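Local coordinates for protein Zn-dependent hydrolase, glyoxylase (Echinicola vietnamensis, PDB 6T5K) that is a zinc-dependent class B metallo-beta-lactamase that probably hydrolyses beta-lactam antibiotics, carbapenems among them, opening the beta-lactam ring with water, at residues H157-G162 / S210-N215; G181-A186 / P203-K208; V219-G224 / K229-Y234. All blocks are in the same frame, centred on the assembly; numbering follows the deposited sequence. Where two conformers were deposited one is given.

The three contacts tie helices to the five-stranded sheet and the loops of the metallo-beta-lactamase fold. Contacts 1 and 2 share helix 201-212, their centres about 8 Å apart: contact 1 uses its C-terminal end and contact 2 its middle, and along the chain contact 2 is nested inside the loop that contact 1 closes. Contact 3 follows both, pairing strand 218-221 with helix 230-239; its centre lies about 8 Å from that of contact 2 and about 12 Å from that of contact 1. Contacts 2 and 3 each carry a ligand of the same zinc ion, C182 and H223, so the packing of both helices reaches close to the metal site.

Contact 1 of 3, residues H157-G162 / S210-N215; sequences HYFGEG and STAYPN. With EDO (1,2-ethanediol), chain B.
H157, the last residue of strand 152-157, approaches Y213 only loosely, its CB lying 4.0 Å from Y213 OH. The polar end of the ring has its partner elsewhere: ND1 hydrogen-bonds to E144. Within the segment, one face of the imidazole receives F159 CZ toward its rim, while H157 CD2 sits over the centre of the phenyl face, so the two rings lie against each other.

F159 and Y213 form the heart of the contact. With CG of F159 anti to the carbonyl carbon (chi1 -76°), the phenyl is carried toward the helix end. The phenol oxygen of Y213 lies at the phenyl edge, near its plane, with OH 3.4 Å from F159 CZ, and F159 CE2 comes within 3.7 Å of Y213 CE2. The ring planes are nearly perpendicular, at 86°, with centroids 5.7 Å apart, yet the rings meet obliquely, neither stacked nor edge-to-face. The same phenyl also meets A212, whose CB is 3.9 Å from F159 CZ; a methyl is small enough to let the ring come close to the last turn of the helix. These contacts join the end of helix 201-212 to the loop between strands 152-157 and 169-172 in the metallo-beta-lactamase fold, a loop that goes on to the zinc ligand H163. I169 packs against H157, F159 and Y213 alike, and Y171 stacks on Y213. The tyrosine is the first residue to leave helical geometry, and its long ring carries the hydroxyl back to F159.

G160 follows with a phi of 123°, and at its backbone angles a CB would be jammed against the carbonyl O of F159, which explains the glycine. The OE1 of E161 accepts a hydrogen bond of 2.8 Å from O1 of an ethanediol molecule, probably left from crystallisation, and another from N198.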
loop_
_atom_site.group_PDB
_atom_site.type_symbol
_atom_site.label_atom_id
_atom_site.label_comp_id
_atom_site.label_asym_id
_atom_site.label_seq_id
_atom_site.Cartn_x
_atom_site.Cartn_y
_atom_site.Cartn_z
ATOM N N HIS A 157 -0.752 7.164 7.840
ATOM C CA HIS A 157 -1.704 8.120 8.390
ATOM C C HIS A 157 -3.124 7.662 8.148
ATOM O O HIS A 157 -3.448 7.234 7.044
ATOM C CB HIS A 157 -1.476 9.490 7.755
ATOM C CG HIS A 157 -2.071 10.642 8.498
ATOM N ND1 HIS A 157 -1.296 11.662 8.997
ATOM C CD2 HIS A 157 -3.353 10.967 8.780
ATOM C CE1 HIS A 157 -2.076 12.570 9.556
ATOM N NE2 HIS A 157 -3.325 12.168 9.453
ATOM N N TYR A 158 -3.945 7.746 9.200
ATOM C CA TYR A 158 -5.377 7.493 9.113
ATOM C C TYR A 158 -6.125 8.805 8.903
ATOM O O TYR A 158 -6.017 9.730 9.720
ATOM C CB TYR A 158 -5.863 6.803 10.390
ATOM C CG TYR A 158 -7.305 6.429 10.359
ATOM C CD1 TYR A 158 -7.766 5.413 9.508
ATOM C CD2 TYR A 158 -8.229 7.083 11.177
ATOM C CE1 TYR A 158 -9.089 5.064 9.466
ATOM C CE2 TYR A 158 -9.571 6.733 11.147
ATOM C CZ TYR A 158 -9.985 5.722 10.297
ATOM O OH TYR A 158 -11.297 5.384 10.272
ATOM N N PHE A 159 -6.904 8.861 7.837
ATOM C CA PHE A 159 -7.717 10.018 7.512
ATOM C C PHE A 159 -9.207 9.731 7.566
ATOM O O PHE A 159 -10.000 10.644 7.283
ATOM C CB PHE A 159 -7.377 10.493 6.107
ATOM C CG PHE A 159 -6.088 11.244 6.015
ATOM C CD1 PHE A 159 -6.021 12.577 6.355
ATOM C CD2 PHE A 159 -4.934 10.611 5.579
ATOM C CE1 PHE A 159 -4.841 13.279 6.246
ATOM C CE2 PHE A 159 -3.746 11.328 5.443
ATOM C CZ PHE A 159 -3.697 12.645 5.803
ATOM N N GLY A 160 -9.611 8.519 7.933
ATOM C CA GLY A 160 -11.010 8.162 8.006
ATOM C C GLY A 160 -11.353 6.968 7.141
ATOM O O GLY A 160 -10.511 6.371 6.473
ATOM N N GLU A 161 -12.626 6.613 7.191
ATOM C CA GLU A 161 -13.110 5.398 6.544
ATOM C C GLU A 161 -13.305 5.592 5.031
ATOM O O GLU A 161 -13.479 6.694 4.521
ATOM C CB GLU A 161 -14.423 4.975 7.194
ATOM C CG GLU A 161 -14.344 4.824 8.704
ATOM C CD GLU A 161 -15.473 3.987 9.294
ATOM O OE1 GLU A 161 -16.365 3.513 8.529
ATOM O OE2 GLU A 161 -15.455 3.781 10.532
ATOM N N GLY A 162 -13.287 4.472 4.307
ATOM C CA GLY A 162 -13.554 4.502 2.887
ATOM C C GLY A 162 -13.747 3.107 2.346
ATOM O O GLY A 162 -14.794 2.485 2.522
ATOM N N SER A 210 -6.300 14.864 -0.126
ATOM C CA SER A 210 -5.919 15.854 -1.124
ATOM C C SER A 210 -5.511 17.157 -0.454
ATOM O O SER A 210 -4.499 17.772 -0.819
ATOM C CB SER A 210 -7.103 16.095 -2.055
ATOM O OG SER A 210 -7.472 14.888 -2.693
ATOM N N THR A 211 -6.289 17.587 0.533
ATOM C CA THR A 211 -5.992 18.840 1.226
ATOM C C THR A 211 -4.681 18.768 2.005
ATOM O O THR A 211 -3.993 19.786 2.178
ATOM C CB THR A 211 -7.163 19.163 2.152
ATOM O OG1 THR A 211 -8.358 19.284 1.381
ATOM C CG2 THR A 211 -6.974 20.437 2.888
ATOM N N ALA A 212 -4.343 17.594 2.533
ATOM C CA ALA A 212 -3.118 17.434 3.310
ATOM C C ALA A 212 -1.875 17.395 2.425
ATOM O O ALA A 212 -0.803 17.834 2.856
ATOM C CB ALA A 212 -3.163 16.125 4.111
ATOM N N TYR A 213 -1.988 16.826 1.222
ATOM C CA TYR A 213 -0.839 16.586 0.341
ATOM C C TYR A 213 -1.067 17.223 -1.029
ATOM O O TYR A 213 -1.105 16.548 -2.053
ATOM C CB TYR A 213 -0.587 15.086 0.205
ATOM C CG TYR A 213 -0.526 14.330 1.511
ATOM C CD1 TYR A 213 0.401 14.648 2.491
ATOM C CD2 TYR A 213 -1.395 13.296 1.755
ATOM C CE1 TYR A 213 0.470 13.950 3.682
ATOM C CE2 TYR A 213 -1.344 12.586 2.938
ATOM C CZ TYR A 213 -0.415 12.919 3.908
ATOM O OH TYR A 213 -0.379 12.182 5.073
ATOM N N PRO A 214 -1.173 18.545 -1.082
ATOM C CA PRO A 214 -1.448 19.209 -2.358
ATOM C C PRO A 214 -0.313 19.143 -3.355
ATOM O O PRO A 214 -0.545 19.381 -4.550
ATOM C CB PRO A 214 -1.725 20.661 -1.949
ATOM C CG PRO A 214 -0.969 20.803 -0.631
ATOM C CD PRO A 214 -1.147 19.470 0.051
ATOM N N ASN A 215 0.884 18.764 -2.920
ATOM C CA ASN A 215 2.043 18.763 -3.793
ATOM C C ASN A 215 2.390 17.388 -4.323
ATOM O O ASN A 215 3.443 17.231 -4.948
ATOM C CB ASN A 215 3.252 19.349 -3.067
ATOM C CG ASN A 215 2.955 20.711 -2.486
ATOM O OD1 ASN A 215 3.080 20.946 -1.267
ATOM N ND2 ASN A 215 2.468 21.601 -3.339
HETATM C C1 EDO B . -17.351 0.428 7.178
HETATM O O1 EDO B . -18.058 1.425 7.913
HETATM C C2 EDO B . -18.179 -0.825 7.060
HETATM O O2 EDO B . -18.631 -1.179 8.368
#

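Contact 2 of 3, residues G181-A186 / P203-K208; sequences GCLIKA and PVTVNK. With ZN (zinc ion), chain H.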
loop_
_atom_site.group_PDB
_atom_site.type_symbol
_atom_site.label_atom_id
_atom_site.label_comp_id
_atom_site.label_asym_id
_atom_site.label_seq_id
_atom_site.Cartn_x
_atom_site.Cartn_y
_atom_site.Cartn_z
ATOM N N GLY A 181 -3.374 2.799 -1.373
ATOM C CA GLY A 181 -4.021 1.527 -1.117
ATOM C C GLY A 181 -5.406 1.515 -1.736
ATOM O O GLY A 181 -5.701 2.291 -2.650
ATOM N N CYS A 182 -6.267 0.632 -1.205
ATOM C CA CYS A 182 -7.537 0.411 -1.882
ATOM C C CYS A 182 -8.526 1.535 -1.657
ATOM O O CYS A 182 -9.602 1.516 -2.264
ATOM C CB CYS A 182 -8.120 -0.922 -1.529
ATOM S SG CYS A 182 -6.928 -2.230 -1.874
ATOM N N LEU A 183 -8.180 2.497 -0.791
ATOM C CA LEU A 183 -8.966 3.713 -0.628
ATOM C C LEU A 183 -8.901 4.593 -1.858
ATOM O O LEU A 183 -9.813 5.401 -2.071
ATOM C CB LEU A 183 -8.386 4.487 0.561
ATOM C CG LEU A 183 -8.951 5.823 1.008
ATOM C CD1 LEU A 183 -10.357 5.672 1.470
ATOM C CD2 LEU A 183 -8.016 6.352 2.091
ATOM N N ILE A 184 -7.831 4.489 -2.649
ATOM C CA ILE A 184 -7.667 5.293 -3.849
ATOM C C ILE A 184 -7.814 4.405 -5.073
ATOM O O ILE A 184 -7.184 3.343 -5.150
ATOM C CB ILE A 184 -6.327 6.044 -3.868
ATOM C CG1 ILE A 184 -6.191 6.936 -2.614
ATOM C CG2 ILE A 184 -6.174 6.824 -5.191
ATOM C CD1 ILE A 184 -7.338 7.905 -2.418
ATOM N N LYS A 185 -8.660 4.840 -6.013
ATOM C CA LYS A 185 -8.890 4.150 -7.273
ATOM C C LYS A 185 -8.000 4.680 -8.385
ATOM O O LYS A 185 -7.641 5.859 -8.417
ATOM C CB LYS A 185 -10.342 4.288 -7.723
ATOM C CG LYS A 185 -11.318 3.766 -6.707
ATOM C CD LYS A 185 -11.057 2.313 -6.380
ATOM C CE LYS A 185 -12.214 1.721 -5.544
ATOM N NZ LYS A 185 -12.011 0.315 -5.228
ATOM N N ALA A 186 -7.616 3.779 -9.290
ATOM C CA ALA A 186 -6.981 4.196 -10.531
ATOM C C ALA A 186 -7.925 5.085 -11.324
ATOM O O ALA A 186 -9.149 4.969 -11.223
ATOM C CB ALA A 186 -6.604 2.972 -11.366
ATOM N N PRO A 203 -15.617 9.929 0.276
ATOM C CA PRO A 203 -15.170 11.173 -0.366
ATOM C C PRO A 203 -14.629 12.169 0.643
ATOM O O PRO A 203 -13.748 12.972 0.296
ATOM C CB PRO A 203 -16.429 11.709 -1.060
ATOM C CG PRO A 203 -17.588 11.107 -0.320
ATOM C CD PRO A 203 -17.070 9.715 0.125
ATOM N N VAL A 204 -15.177 12.177 1.858
ATOM C CA VAL A 204 -14.695 13.079 2.898
ATOM C C VAL A 204 -13.254 12.737 3.254
ATOM O O VAL A 204 -12.399 13.618 3.370
ATOM C CB VAL A 204 -15.616 13.001 4.130
ATOM C CG1 VAL A 204 -15.100 13.859 5.294
ATOM C CG2 VAL A 204 -17.037 13.416 3.757
ATOM N N THR A 205 -12.981 11.448 3.482
ATOM C CA THR A 205 -11.622 10.987 3.749
ATOM C C THR A 205 -10.669 11.359 2.628
ATOM O O THR A 205 -9.570 11.864 2.879
ATOM C CB THR A 205 -11.687 9.477 3.930
ATOM O OG1 THR A 205 -12.542 9.212 5.052
ATOM C CG2 THR A 205 -10.297 8.884 4.132
ATOM N N VAL A 206 -11.081 11.126 1.375
ATOM C CA VAL A 206 -10.179 11.426 0.270
ATOM C C VAL A 206 -9.921 12.923 0.154
ATOM O O VAL A 206 -8.809 13.345 -0.177
ATOM C CB VAL A 206 -10.647 10.772 -1.038
ATOM C CG1 VAL A 206 -9.757 11.198 -2.196
ATOM C CG2 VAL A 206 -10.598 9.258 -0.837
ATOM N N ASN A 207 -10.928 13.758 0.381
ATOM C CA ASN A 207 -10.664 15.176 0.315
ATOM C C ASN A 207 -9.682 15.597 1.407
ATOM O O ASN A 207 -8.868 16.517 1.186
ATOM C CB ASN A 207 -11.950 15.989 0.434
ATOM C CG ASN A 207 -11.731 17.458 0.073
ATOM O OD1 ASN A 207 -11.482 18.295 0.934
ATOM N ND2 ASN A 207 -11.729 17.751 -1.219
ATOM N N LYS A 208 -9.735 14.947 2.584
ATOM C CA LYS A 208 -8.772 15.290 3.625
ATOM C C LYS A 208 -7.363 14.992 3.132
ATOM O O LYS A 208 -6.417 15.750 3.385
ATOM C CB LYS A 208 -9.009 14.574 4.938
ATOM C CG LYS A 208 -10.269 15.022 5.605
ATOM C CD LYS A 208 -10.615 14.147 6.754
ATOM C CE LYS A 208 -9.538 14.170 7.752
ATOM N NZ LYS A 208 -9.687 13.071 8.779
HETATM ZN ZN ZN H . -7.902 -3.993 -2.473
HETATM O O HOH W 1 -8.822 -5.141 -0.938
HETATM O O HOH W 2 -9.824 -3.027 -3.278
#
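L183 and I184 pack against T205 and V206 of helix 201-212, joining the turn that follows strand 177-181 to this helix of the metallo-beta-lactamase fold. Residues G181 to I184 form a type I beta turn, closed by a hydrogen bond from I184 N to G181 O, 3.1 Å, and the turn sets C182 toward the metal while the next two side chains serve the helix.

All four of these residues are buried, and they make the tight part of the contact. I184 CD1 reaches V206 CG2 at 3.9 Å, and CG1 of the same valine is scarcely farther, so the isoleucine's terminal methyl meets both branches. The isoleucine leaves the backbone alongside the helix, and CG1 and CD1 then carry it across. Branched aliphatic residues suit this buried place, where I184 also packs on V219, L231 and L232. L183 CD2 stands 4.0 Å from T205 CG2, the two side chains crossing at a slant, and L183 CG is 4.2 Å from V206 CG2. T205 divides its roles: the methyl faces the leucine, while OG1 hydrogen-bonds to E161 O.

The other side of the helix turns to solvent: V204 and K208 are exposed there, though K208 NZ hydrogen-bonds to F159 O. At the far end of the turn, C182, D104 and H223 bind a zinc ion that also holds two waters; C182 SG lies 2.1 Å from the zinc ion.

Contact 3 of 3, residues V219-G224 / K229-Y234; sequences VIPGHG and KTLLHY. With ZN (zinc ion), chain H.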
loop_
_atom_site.group_PDB
_atom_site.type_symbol
_atom_site.label_atom_id
_atom_site.label_comp_id
_atom_site.label_asym_id
_atom_site.label_seq_id
_atom_site.Cartn_x
_atom_site.Cartn_y
_atom_site.Cartn_z
ATOM N N VAL A 219 0.676 9.058 -7.218
ATOM C CA VAL A 219 -0.315 8.404 -6.371
ATOM C C VAL A 219 -0.458 6.972 -6.863
ATOM O O VAL A 219 -0.740 6.745 -8.049
ATOM C CB VAL A 219 -1.667 9.144 -6.435
ATOM C CG1 VAL A 219 -2.746 8.416 -5.644
ATOM C CG2 VAL A 219 -1.511 10.558 -5.906
ATOM N N ILE A 220 -0.301 6.017 -5.945
ATOM C CA ILE A 220 -0.338 4.585 -6.240
ATOM C C ILE A 220 -1.627 4.026 -5.643
ATOM O O ILE A 220 -1.794 4.051 -4.412
ATOM C CB ILE A 220 0.871 3.840 -5.666
ATOM C CG1 ILE A 220 2.192 4.402 -6.175
ATOM C CG2 ILE A 220 0.724 2.325 -5.926
ATOM C CD1 ILE A 220 3.338 4.035 -5.254
ATOM N N PRO A 221 -2.567 3.564 -6.458
ATOM C CA PRO A 221 -3.810 2.978 -5.942
ATOM C C PRO A 221 -3.571 1.526 -5.575
ATOM O O PRO A 221 -2.557 0.937 -5.919
ATOM C CB PRO A 221 -4.745 3.056 -7.161
ATOM C CG PRO A 221 -3.788 2.829 -8.326
ATOM C CD PRO A 221 -2.502 3.501 -7.938
ATOM N N GLY A 222 -4.544 0.949 -4.877
ATOM C CA GLY A 222 -4.438 -0.439 -4.475
ATOM C C GLY A 222 -4.557 -1.414 -5.611
ATOM O O GLY A 222 -4.066 -2.543 -5.489
ATOM N N HIS A 223 -5.160 -0.996 -6.722
ATOM C CA HIS A 223 -5.329 -1.822 -7.907
ATOM C C HIS A 223 -5.227 -0.902 -9.113
ATOM O O HIS A 223 -5.711 0.228 -9.062
ATOM C CB HIS A 223 -6.704 -2.513 -7.877
ATOM C CG HIS A 223 -6.947 -3.305 -6.621
ATOM N ND1 HIS A 223 -6.479 -4.592 -6.438
ATOM C CD2 HIS A 223 -7.572 -2.967 -5.470
ATOM C CE1 HIS A 223 -6.812 -5.010 -5.225
ATOM N NE2 HIS A 223 -7.494 -4.046 -4.625
ATOM N N GLY A 224 -4.606 -1.381 -10.191
ATOM C CA GLY A 224 -4.576 -0.615 -11.431
ATOM C C GLY A 224 -3.372 0.291 -11.544
ATOM O O GLY A 224 -2.435 0.247 -10.743
ATOM N N LYS A 229 -1.913 13.387 -8.997
ATOM C CA LYS A 229 -2.992 13.822 -8.118
ATOM C C LYS A 229 -4.362 13.563 -8.727
ATOM O O LYS A 229 -5.347 13.483 -7.990
ATOM C CB LYS A 229 -2.881 15.327 -7.831
ATOM C CG LYS A 229 -2.017 15.712 -6.680
ATOM C CD LYS A 229 -1.997 17.226 -6.492
ATOM C CE LYS A 229 -1.031 17.940 -7.398
ATOM N NZ LYS A 229 -1.464 18.176 -8.787
ATOM N N THR A 230 -4.453 13.414 -10.050
ATOM C CA THR A 230 -5.717 13.069 -10.696
ATOM C C THR A 230 -6.431 11.947 -9.950
ATOM O O THR A 230 -7.657 11.951 -9.832
ATOM C CB THR A 230 -5.424 12.612 -12.129
ATOM O OG1 THR A 230 -4.838 13.688 -12.870
ATOM C CG2 THR A 230 -6.669 12.164 -12.840
ATOM N N LEU A 231 -5.688 10.939 -9.493
ATOM C CA LEU A 231 -6.343 9.783 -8.886
ATOM C C LEU A 231 -7.137 10.161 -7.652
ATOM O O LEU A 231 -8.187 9.559 -7.377
ATOM C CB LEU A 231 -5.329 8.712 -8.511
ATOM C CG LEU A 231 -4.985 7.728 -9.636
ATOM C CD1 LEU A 231 -4.335 8.464 -10.778
ATOM C CD2 LEU A 231 -4.056 6.632 -9.184
ATOM N N LEU A 232 -6.639 11.131 -6.880
ATOM C CA LEU A 232 -7.361 11.570 -5.693
ATOM C C LEU A 232 -8.655 12.251 -6.080
ATOM O O LEU A 232 -9.699 11.976 -5.492
ATOM C CB LEU A 232 -6.515 12.530 -4.870
ATOM C CG LEU A 232 -5.204 11.964 -4.331
ATOM C CD1 LEU A 232 -4.481 13.021 -3.442
ATOM C CD2 LEU A 232 -5.386 10.646 -3.565
ATOM N N HIS A 233 -8.594 13.134 -7.063
ATOM C CA HIS A 233 -9.788 13.834 -7.517
ATOM C C HIS A 233 -10.773 12.883 -8.163
ATOM O O HIS A 233 -11.984 12.990 -7.930
ATOM C CB HIS A 233 -9.372 14.944 -8.460
ATOM C CG HIS A 233 -8.459 15.937 -7.828
ATOM N ND1 HIS A 233 -7.444 16.565 -8.516
ATOM C CD2 HIS A 233 -8.385 16.383 -6.552
ATOM C CE1 HIS A 233 -6.811 17.389 -7.694
ATOM N NE2 HIS A 233 -7.351 17.278 -6.493
ATOM N N TYR A 234 -10.273 11.959 -8.981
ATOM C CA TYR A 234 -11.124 10.945 -9.578
ATOM C C TYR A 234 -11.852 10.134 -8.514
ATOM O O TYR A 234 -13.057 9.890 -8.620
ATOM C CB TYR A 234 -10.287 10.003 -10.446
ATOM C CG TYR A 234 -11.172 8.920 -10.997
ATOM C CD1 TYR A 234 -12.053 9.193 -12.029
ATOM C CD2 TYR A 234 -11.163 7.642 -10.456
ATOM C CE1 TYR A 234 -12.909 8.214 -12.500
ATOM C CE2 TYR A 234 -12.028 6.670 -10.895
ATOM C CZ TYR A 234 -12.897 6.953 -11.915
ATOM O OH TYR A 234 -13.752 5.972 -12.376
HETATM ZN ZN ZN H . -7.902 -3.993 -2.473
HETATM O O HOH W 1 -8.822 -5.141 -0.938
HETATM O O HOH W 2 -9.824 -3.027 -3.278
#
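V219 lays its CG1 against two leucines of the helix that follows, 3.9 Å from L231 CB and 4.0 Å from L232 CD2. CG1 reaches them because it stands anti to the backbone N (chi1 176°). Valine is compact and branched at CB, which suits an extended strand packed against both leucines. L232 approaches through its far methyl and also touches I209 and S210 of helix 201-212.

L231 bends the other way along the strand. Its CD2 lies 3.5 Å from V219 O and 3.7 Å from P221 CD, one methyl spanning a backbone carbonyl and the proline ring. The ring of P221 offers a rigid aliphatic surface to this methyl.

Strand 218-221 is an outermost strand of the five-stranded sheet in the metallo-beta-lactamase fold, and helix 230-239 packs on one side of it: the axes of the short segments 219-221 and 230-234 approach to 8.9 Å at 51°. I220 points away from the helix, onto V177, F179 and M59, as the alternation of a strand requires.

Beyond P221 the chain turns through G222 to H223, whose imidazole binds zinc through NE2 at 2.2 Å. Its other nitrogen, ND1, is hydrogen-bonded to A55 O, a second-shell contact that would help set the rotation of the ring at the metal, which D104 and C182 also bind.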